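Type IV secretion system protein VirB11 (Brucella suis, PDB 2GZA) hydrolyses ATP as a hexameric ATPase of the type IV secretion system, a system that could be required to establish the replication niche in the host. Local coordinates at residues 42-45 with 49-52; 89-94 with 242-247; 101-106 with 249-254. One frame throughout, in Å; residues are numbered along the deposited sequence.

Contact 1 of 3, residues 42-45 with 49-52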
loop_
_atom_site.group_PDB
_atom_site.type_symbol
_atom_site.label_atom_id
_atom_site.label_comp_id
_atom_site.label_asym_id
_atom_site.label_seq_id
_atom_site.Cartn_x
_atom_site.Cartn_y
_atom_site.Cartn_z
ATOM N N CYS C 42 -15.703 42.515 14.350
ATOM C CA CYS C 42 -14.727 42.509 13.265
ATOM C C CYS C 42 -14.189 43.876 12.907
ATOM O O CYS C 42 -14.922 44.863 12.905
ATOM C CB CYS C 42 -15.333 41.887 12.025
ATOM S SG CYS C 42 -15.476 40.143 12.214
ATOM N N VAL C 43 -12.898 43.928 12.611
ATOM C CA VAL C 43 -12.312 45.084 11.952
ATOM C C VAL C 43 -11.640 44.608 10.665
ATOM O O VAL C 43 -10.709 43.797 10.696
ATOM C CB VAL C 43 -11.323 45.870 12.863
ATOM C CG1 VAL C 43 -10.695 47.052 12.096
ATOM C CG2 VAL C 43 -12.022 46.380 14.116
ATOM N N ASN C 44 -12.141 45.101 9.536
ATOM C CA ASN C 44 -11.620 44.725 8.208
ATOM C C ASN C 44 -10.568 45.698 7.713
ATOM O O ASN C 44 -9.667 45.320 6.967
ATOM C CB ASN C 44 -12.743 44.658 7.171
ATOM C CG ASN C 44 -13.855 43.725 7.576
ATOM O OD1 ASN C 44 -13.637 42.779 8.329
ATOM N ND2 ASN C 44 -15.062 43.987 7.082
ATOM N N ARG C 45 -10.706 46.953 8.122
ATOM C CA ARG C 45 -9.833 48.026 7.675
ATOM C C ARG C 45 -9.923 49.185 8.651
ATOM O O ARG C 45 -10.887 49.272 9.409
ATOM C CB ARG C 45 -10.196 48.469 6.245
ATOM C CG ARG C 45 -11.615 48.994 6.041
ATOM C CD ARG C 45 -12.347 48.197 4.968
ATOM N NE ARG C 45 -11.426 47.713 3.939
ATOM C CZ ARG C 45 -11.558 46.582 3.253
ATOM N NH1 ARG C 45 -12.581 45.770 3.460
ATOM N NH2 ARG C 45 -10.646 46.259 2.351
ATOM N N VAL C 49 -15.871 49.096 12.068
ATOM C CA VAL C 49 -16.099 47.802 12.689
ATOM C C VAL C 49 -17.374 47.182 12.131
ATOM O O VAL C 49 -18.313 47.891 11.766
ATOM C CB VAL C 49 -16.135 47.858 14.253
ATOM C CG1 VAL C 49 -15.231 48.943 14.791
ATOM C CG2 VAL C 49 -17.544 48.037 14.779
ATOM N N PHE C 50 -17.380 45.861 12.035
ATOM C CA PHE C 50 -18.585 45.119 11.721
ATOM C C PHE C 50 -18.880 44.164 12.865
ATOM O O PHE C 50 -17.997 43.421 13.296
ATOM C CB PHE C 50 -18.439 44.362 10.398
ATOM C CG PHE C 50 -18.742 45.187 9.189
ATOM C CD1 PHE C 50 -17.748 45.935 8.568
ATOM C CD2 PHE C 50 -20.023 45.225 8.667
ATOM C CE1 PHE C 50 -18.030 46.698 7.448
ATOM C CE2 PHE C 50 -20.310 45.991 7.543
ATOM C CZ PHE C 50 -19.308 46.724 6.933
ATOM N N CYS C 51 -20.105 44.200 13.371
ATOM C CA CYS C 51 -20.491 43.294 14.447
ATOM C C CYS C 51 -21.714 42.447 14.115
ATOM O O CYS C 51 -22.624 42.889 13.417
ATOM C CB CYS C 51 -20.656 44.037 15.779
ATOM S SG CYS C 51 -22.049 45.158 15.857
ATOM N N GLU C 52 -21.697 41.211 14.596
ATOM C CA GLU C 52 -22.786 40.272 14.389
ATOM C C GLU C 52 -23.777 40.378 15.544
ATOM O O GLU C 52 -23.445 40.046 16.689
ATOM C CB GLU C 52 -22.244 38.843 14.272
ATOM C CG GLU C 52 -23.313 37.760 14.340
ATOM C CD GLU C 52 -22.797 36.389 13.945
ATOM O OE1 GLU C 52 -22.214 36.261 12.847
ATOM O OE2 GLU C 52 -22.991 35.431 14.725
#
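The carboxamide of Asn44 and the ring of Phe50 have nearly parallel planes, 16° apart, but are displaced from each other, and the amide nitrogen comes obliquely to one corner of the ring: Asn44 ND2 is 3.6 Å from Phe50 CD1. CG of Asn44 is placed beside its own backbone N, opposite the carbonyl carbon (chi1 -56°), and this carries the amide toward the ring. Outside the pair, Asn44 ND2 hydrogen-bonds to Asn221 OD1 and Asn44 OD1 accepts from Arg204 NH2, which fixes the amide's rotation, while the ring of Tyr59 meets that of Phe50 with its plane turned by about 60°. In the backbone of the two strands, Cys42 N donates to Phe50 O (2.7 Å), and Phe50 N donates to Cys42 O (2.8 Å). Cys42 O also receives the CA-H of Val49, with Val49 CA 3.2 Å away. On the face of the sheet shared by Cys42 and Phe50, their CB atoms are 4.3 Å apart; on the other face, Val43 CG2 meets Val49 CG1 at 4.2 Å. Cys42 and Phe50 thus form the antiparallel hydrogen-bonded pair of a beta hairpin, made by strands 40-43 and 48-52 within the N-terminal antiparallel sheet.

Contact 2 of 3, residues 89-94 with 242-247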
loop_
_atom_site.group_PDB
_atom_site.type_symbol
_atom_site.label_atom_id
_atom_site.label_comp_id
_atom_site.label_asym_id
_atom_site.label_seq_id
_atom_site.Cartn_x
_atom_site.Cartn_y
_atom_site.Cartn_z
ATOM N N ARG C 89 5.421 36.530 9.600
ATOM C CA ARG C 89 4.424 35.745 10.342
ATOM C C ARG C 89 3.177 36.619 10.542
ATOM O O ARG C 89 2.962 37.182 11.613
ATOM C CB ARG C 89 4.986 35.239 11.668
ATOM C CG ARG C 89 5.827 33.974 11.508
ATOM C CD ARG C 89 6.430 33.479 12.804
ATOM N NE ARG C 89 7.065 32.175 12.617
ATOM C CZ ARG C 89 7.898 31.604 13.483
ATOM N NH1 ARG C 89 8.225 32.216 14.616
ATOM N NH2 ARG C 89 8.413 30.415 13.208
ATOM N N PRO C 90 2.356 36.740 9.482
ATOM C CA PRO C 90 1.245 37.683 9.449
ATOM C C PRO C 90 -0.133 37.154 9.872
ATOM O O PRO C 90 -1.099 37.915 9.863
ATOM C CB PRO C 90 1.216 38.109 7.976
ATOM C CG PRO C 90 2.014 37.041 7.218
ATOM C CD PRO C 90 2.477 36.023 8.203
ATOM N N VAL C 91 -0.226 35.879 10.230
ATOM C CA VAL C 91 -1.487 35.308 10.702
ATOM C C VAL C 91 -1.350 34.888 12.160
ATOM O O VAL C 91 -0.458 34.122 12.513
ATOM C CB VAL C 91 -1.960 34.139 9.808
ATOM C CG1 VAL C 91 -3.183 33.466 10.400
ATOM C CG2 VAL C 91 -2.262 34.649 8.409
ATOM N N LEU C 92 -2.241 35.407 13.001
ATOM C CA LEU C 92 -2.169 35.184 14.440
ATOM C C LEU C 92 -3.499 34.710 15.014
ATOM O O LEU C 92 -4.540 35.293 14.733
ATOM C CB LEU C 92 -1.736 36.473 15.142
ATOM C CG LEU C 92 -1.137 36.424 16.552
ATOM C CD1 LEU C 92 -0.384 37.691 16.794
ATOM C CD2 LEU C 92 -2.171 36.240 17.652
ATOM N N SER C 93 -3.447 33.648 15.812
ATOM C CA SER C 93 -4.601 33.186 16.582
ATOM C C SER C 93 -4.285 33.275 18.062
ATOM O O SER C 93 -3.200 32.886 18.493
ATOM C CB SER C 93 -4.978 31.755 16.222
ATOM O OG SER C 93 -5.419 31.673 14.884
ATOM N N ALA C 94 -5.234 33.790 18.834
ATOM C CA ALA C 94 -5.046 33.978 20.270
ATOM C C ALA C 94 -6.349 33.908 21.054
ATOM O O ALA C 94 -7.437 34.078 20.504
ATOM C CB ALA C 94 -4.340 35.296 20.550
ATOM N N ALA C 242 -3.755 27.462 1.254
ATOM C CA ALA C 242 -4.249 26.507 2.238
ATOM C C ALA C 242 -4.292 27.092 3.655
ATOM O O ALA C 242 -5.285 26.932 4.361
ATOM C CB ALA C 242 -3.435 25.222 2.209
ATOM N N THR C 243 -3.226 27.770 4.064
ATOM C CA THR C 243 -3.184 28.390 5.386
ATOM C C THR C 243 -4.240 29.493 5.516
ATOM O O THR C 243 -4.846 29.662 6.588
ATOM C CB THR C 243 -1.794 28.952 5.731
ATOM O OG1 THR C 243 -1.427 29.948 4.769
ATOM C CG2 THR C 243 -0.740 27.840 5.748
ATOM N N LEU C 244 -4.466 30.220 4.422
ATOM C CA LEU C 244 -5.508 31.234 4.389
ATOM C C LEU C 244 -6.907 30.629 4.512
ATOM O O LEU C 244 -7.774 31.195 5.195
ATOM C CB LEU C 244 -5.391 32.080 3.131
ATOM C CG LEU C 244 -4.567 33.366 3.155
ATOM C CD1 LEU C 244 -3.698 33.541 4.402
ATOM C CD2 LEU C 244 -3.732 33.471 1.875
ATOM N N LEU C 245 -7.128 29.486 3.865
ATOM C CA LEU C 245 -8.402 28.783 3.996
ATOM C C LEU C 245 -8.650 28.391 5.451
ATOM O O LEU C 245 -9.756 28.539 5.957
ATOM C CB LEU C 245 -8.484 27.552 3.087
ATOM C CG LEU C 245 -8.952 27.724 1.633
ATOM C CD1 LEU C 245 -8.563 26.514 0.792
ATOM C CD2 LEU C 245 -10.453 27.976 1.525
ATOM N N ARG C 246 -7.616 27.905 6.128
ATOM C CA ARG C 246 -7.741 27.539 7.542
ATOM C C ARG C 246 -7.969 28.759 8.419
ATOM O O ARG C 246 -8.715 28.706 9.395
ATOM C CB ARG C 246 -6.535 26.725 8.022
ATOM C CG ARG C 246 -6.639 25.238 7.642
ATOM C CD ARG C 246 -5.412 24.410 8.046
ATOM N NE ARG C 246 -4.577 24.042 6.896
ATOM C CZ ARG C 246 -3.337 24.480 6.691
ATOM N NH1 ARG C 246 -2.763 25.306 7.559
ATOM N NH2 ARG C 246 -2.660 24.087 5.615
ATOM N N SER C 247 -7.336 29.865 8.055
ATOM C CA SER C 247 -7.535 31.121 8.748
ATOM C C SER C 247 -8.998 31.573 8.685
ATOM O O SER C 247 -9.542 32.056 9.676
ATOM C CB SER C 247 -6.605 32.183 8.175
ATOM O OG SER C 247 -6.530 33.304 9.039
#
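This is a light van der Waals contact of strand against helix, in which Val91 rests on Leu244 and Ser247. It joins strand 91-95, an edge strand, within this chain, of the N-terminal antiparallel sheet, to helix 241-248, which in the chain follows strand 222-226 and precedes strand 255-258 of the parallel sheet in the P-loop ATPase part of the protein. Only 95 Å² is buried between the two segments, and the closest CA atoms, those of Val91 and Ser247, are 7.6 Å apart, so side chains alone bridge the gap. Leu244 and Ser247 are three residues apart and present neighbouring turns of the helix to the strand. Val91 points its CB at them and divides its two methyls: with chi1 at 174°, CG1 lies opposite the backbone N and CG2 opposite the carbonyl carbon. Val91 CG2 comes within 4.4 Å of Leu244 CD1, a loose apolar touch made by the end of the leucine. The other side of the strand packs elsewhere, Leu92 lying on Thr77 and Ala78 of helix 67-81. Beyond the helix, Leu245 leans on Glu265 and Asp268 of helix 265-274. The turn that presents the serine is closed by Ser247 N donating to Thr243 O at 2.9 Å. From it the hydroxyl extends to the strand, Ser247 OG lying 3.6 Å from Val91 CG1.

Contact 3 of 3, residues 101-106 with 249-254. With SO4 (sulfate ion), chain D.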
loop_
_atom_site.group_PDB
_atom_site.type_symbol
_atom_site.label_atom_id
_atom_site.label_comp_id
_atom_site.label_asym_id
_atom_site.label_seq_id
_atom_site.Cartn_x
_atom_site.Cartn_y
_atom_site.Cartn_z
ATOM N N ARG C 101 -11.864 34.635 21.501
ATOM C CA ARG C 101 -10.924 34.166 20.483
ATOM C C ARG C 101 -10.713 35.281 19.471
ATOM O O ARG C 101 -11.667 35.916 19.029
ATOM C CB ARG C 101 -11.398 32.883 19.806
ATOM C CG ARG C 101 -11.069 31.618 20.600
ATOM C CD ARG C 101 -11.654 30.361 19.960
ATOM N NE ARG C 101 -13.085 30.510 19.694
ATOM C CZ ARG C 101 -13.922 29.515 19.417
ATOM N NH1 ARG C 101 -13.495 28.259 19.375
ATOM N NH2 ARG C 101 -15.201 29.783 19.187
ATOM N N ILE C 102 -9.455 35.530 19.133
ATOM C CA ILE C 102 -9.114 36.601 18.216
ATOM C C ILE C 102 -8.215 36.103 17.083
ATOM O O ILE C 102 -7.187 35.467 17.316
ATOM C CB ILE C 102 -8.504 37.829 18.966
ATOM C CG1 ILE C 102 -8.255 38.994 18.005
ATOM C CG2 ILE C 102 -7.241 37.441 19.728
ATOM C CD1 ILE C 102 -7.970 40.320 18.691
ATOM N N GLN C 103 -8.635 36.372 15.854
ATOM C CA GLN C 103 -7.796 36.121 14.700
ATOM C C GLN C 103 -7.371 37.414 14.054
ATOM O O GLN C 103 -8.198 38.279 13.763
ATOM C CB GLN C 103 -8.459 35.194 13.698
ATOM C CG GLN C 103 -7.796 33.837 13.670
ATOM C CD GLN C 103 -6.760 33.708 12.569
ATOM O OE1 GLN C 103 -6.133 32.660 12.417
ATOM N NE2 GLN C 103 -6.584 34.766 11.776
ATOM N N ILE C 104 -6.066 37.542 13.860
ATOM C CA ILE C 104 -5.492 38.725 13.245
ATOM C C ILE C 104 -4.651 38.364 12.027
ATOM O O ILE C 104 -3.761 37.510 12.091
ATOM C CB ILE C 104 -4.669 39.576 14.244
ATOM C CG1 ILE C 104 -5.537 39.987 15.442
ATOM C CG2 ILE C 104 -4.093 40.815 13.545
ATOM C CD1 ILE C 104 -4.838 40.854 16.467
ATOM N N VAL C 105 -4.967 39.014 10.913
ATOM C CA VAL C 105 -4.170 38.917 9.697
ATOM C C VAL C 105 -3.620 40.298 9.362
ATOM O O VAL C 105 -4.366 41.277 9.337
ATOM C CB VAL C 105 -4.992 38.397 8.500
ATOM C CG1 VAL C 105 -4.065 37.974 7.356
ATOM C CG2 VAL C 105 -5.881 37.248 8.920
ATOM N N ARG C 106 -2.313 40.374 9.119
ATOM C CA ARG C 106 -1.678 41.638 8.746
ATOM C C ARG C 106 -1.124 41.652 7.299
ATOM O O ARG C 106 -0.945 40.591 6.701
ATOM C CB ARG C 106 -0.645 42.088 9.794
ATOM C CG ARG C 106 0.614 41.269 9.868
ATOM C CD ARG C 106 1.793 42.129 10.282
ATOM N NE ARG C 106 2.461 42.725 9.122
ATOM C CZ ARG C 106 3.300 43.753 9.172
ATOM N NH1 ARG C 106 3.592 44.332 10.330
ATOM N NH2 ARG C 106 3.848 44.209 8.053
ATOM N N LEU C 249 -11.665 29.877 8.749
ATOM C CA LEU C 249 -12.482 29.159 9.727
ATOM C C LEU C 249 -12.642 29.950 11.030
ATOM O O LEU C 249 -13.641 29.806 11.740
ATOM C CB LEU C 249 -11.895 27.774 10.018
ATOM C CG LEU C 249 -11.721 26.771 8.867
ATOM C CD1 LEU C 249 -10.994 25.534 9.336
ATOM C CD2 LEU C 249 -13.047 26.397 8.208
ATOM N N ARG C 250 -11.661 30.797 11.320
ATOM C CA ARG C 250 -11.661 31.600 12.541
ATOM C C ARG C 250 -12.022 33.069 12.326
ATOM O O ARG C 250 -11.954 33.865 13.255
ATOM C CB ARG C 250 -10.303 31.518 13.222
ATOM C CG ARG C 250 -9.897 30.123 13.605
ATOM C CD ARG C 250 -8.855 30.150 14.684
ATOM N NE ARG C 250 -8.835 28.888 15.411
ATOM C CZ ARG C 250 -7.990 27.892 15.123
ATOM N NH1 ARG C 250 -7.109 28.027 14.128
ATOM N NH2 ARG C 250 -8.028 26.769 15.819
ATOM N N MET C 251 -12.369 33.435 11.098
ATOM C CA MET C 251 -12.944 34.760 10.835
ATOM C C MET C 251 -14.414 34.418 10.774
ATOM O O MET C 251 -14.747 33.362 11.089
ATOM C CB MET C 251 -12.366 35.363 9.565
ATOM C CG MET C 251 -10.885 35.665 9.732
ATOM S SD MET C 251 -9.939 35.686 8.206
ATOM C CE MET C 251 -8.398 35.097 8.826
ATOM N N LYS C 252 -15.362 35.218 10.439
ATOM C CA LYS C 252 -16.700 34.643 10.550
ATOM C C LYS C 252 -17.350 34.915 9.226
ATOM O O LYS C 252 -18.284 35.700 9.162
ATOM C CB LYS C 252 -17.453 35.276 11.737
ATOM C CG LYS C 252 -18.917 34.863 11.923
ATOM C CD LYS C 252 -19.118 33.763 12.962
ATOM C CE LYS C 252 -20.605 33.504 13.157
ATOM N NZ LYS C 252 -20.904 32.716 14.384
ATOM N N PRO C 253 -16.837 34.291 8.146
ATOM C CA PRO C 253 -17.333 34.706 6.852
ATOM C C PRO C 253 -18.674 34.055 6.575
ATOM O O PRO C 253 -18.998 33.033 7.172
ATOM C CB PRO C 253 -16.264 34.192 5.885
ATOM C CG PRO C 253 -15.701 32.987 6.547
ATOM C CD PRO C 253 -15.853 33.195 8.034
ATOM N N THR C 254 -19.457 34.667 5.701
ATOM C CA THR C 254 -20.646 34.030 5.193
ATOM C C THR C 254 -20.216 33.107 4.048
ATOM O O THR C 254 -20.602 31.939 4.023
ATOM C CB THR C 254 -21.702 35.045 4.733
ATOM O OG1 THR C 254 -21.739 36.153 5.641
ATOM C CG2 THR C 254 -23.066 34.394 4.681
HETATM S S SO4 D . -16.820 26.309 17.302
HETATM O O1 SO4 D . -16.540 27.737 17.295
HETATM O O2 SO4 D . -17.054 25.851 15.944
HETATM O O3 SO4 D . -15.651 25.627 17.837
HETATM O O4 SO4 D . -17.984 25.995 18.136
#
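Sulfate oxygen O1 accepts a hydrogen bond from Arg101 NH2 at 3.1 Å, with an N-H...O angle of 142°, and it lies at the edge of the guanidinium, near its plane. The same ion is bonded by the backbone N atoms of Ser186, Gly187 and Lys188 of a second subunit, in the P-loop (Walker A motif) predicted to bind ATP. Arg101, at the start of strand 101-105, therefore reaches across the subunit interface; the sulfate probably comes from the crystallisation liquor, and its position is consistent with that of a nucleotide phosphate. Farther along the strand, Gln103 and Val105 point the same way, onto the loop 249-254 that links helix 241-248 to strand 255-258. The chain of Gln103 bends at chi2 (-96°) and crosses Arg250 at about a right angle, its CG 3.4 Å from Arg250 CB and 4.0 Å from Arg250 CD. These are aliphatic parts, and the guanidinium of Arg250 extends beyond them. The CB of Met251 does not point at the strand, but the chain, bent at its last torsion (chi3 -148°), brings its end in. Its neighbours include Thr118 on the adjoining strand 116-120 and Arg204. The terminal methyl, Met251 CE, sits 3.5 Å from the amide nitrogen Gln103 NE2 and 3.3 Å from Val105 CG2.

How the contacts relate
All three contacts reach the six-stranded antiparallel sheet, but only contact 1 lies wholly within it, held by backbone hydrogen bonds. Contacts 2 and 3 bring neighbouring strands against successive parts of one run of chain, helix 241-248 and the loop after it, mainly through side chains. Those strands are probably hydrogen-bonded through Leu92 with Ile104 and Ala94 with Ile102, and Ser247 touches Gln103. The touching residues of contact 1 are all buried; contact 2 has a partly exposed valine, and contact 3 runs from buried Met251 to exposed Arg101, which meets the sulfate at the subunit interface. A long, weak ion pair, Glu52 with Lys252, joins contacts 1 and 3, whereas contacts 1 and 2 do not touch.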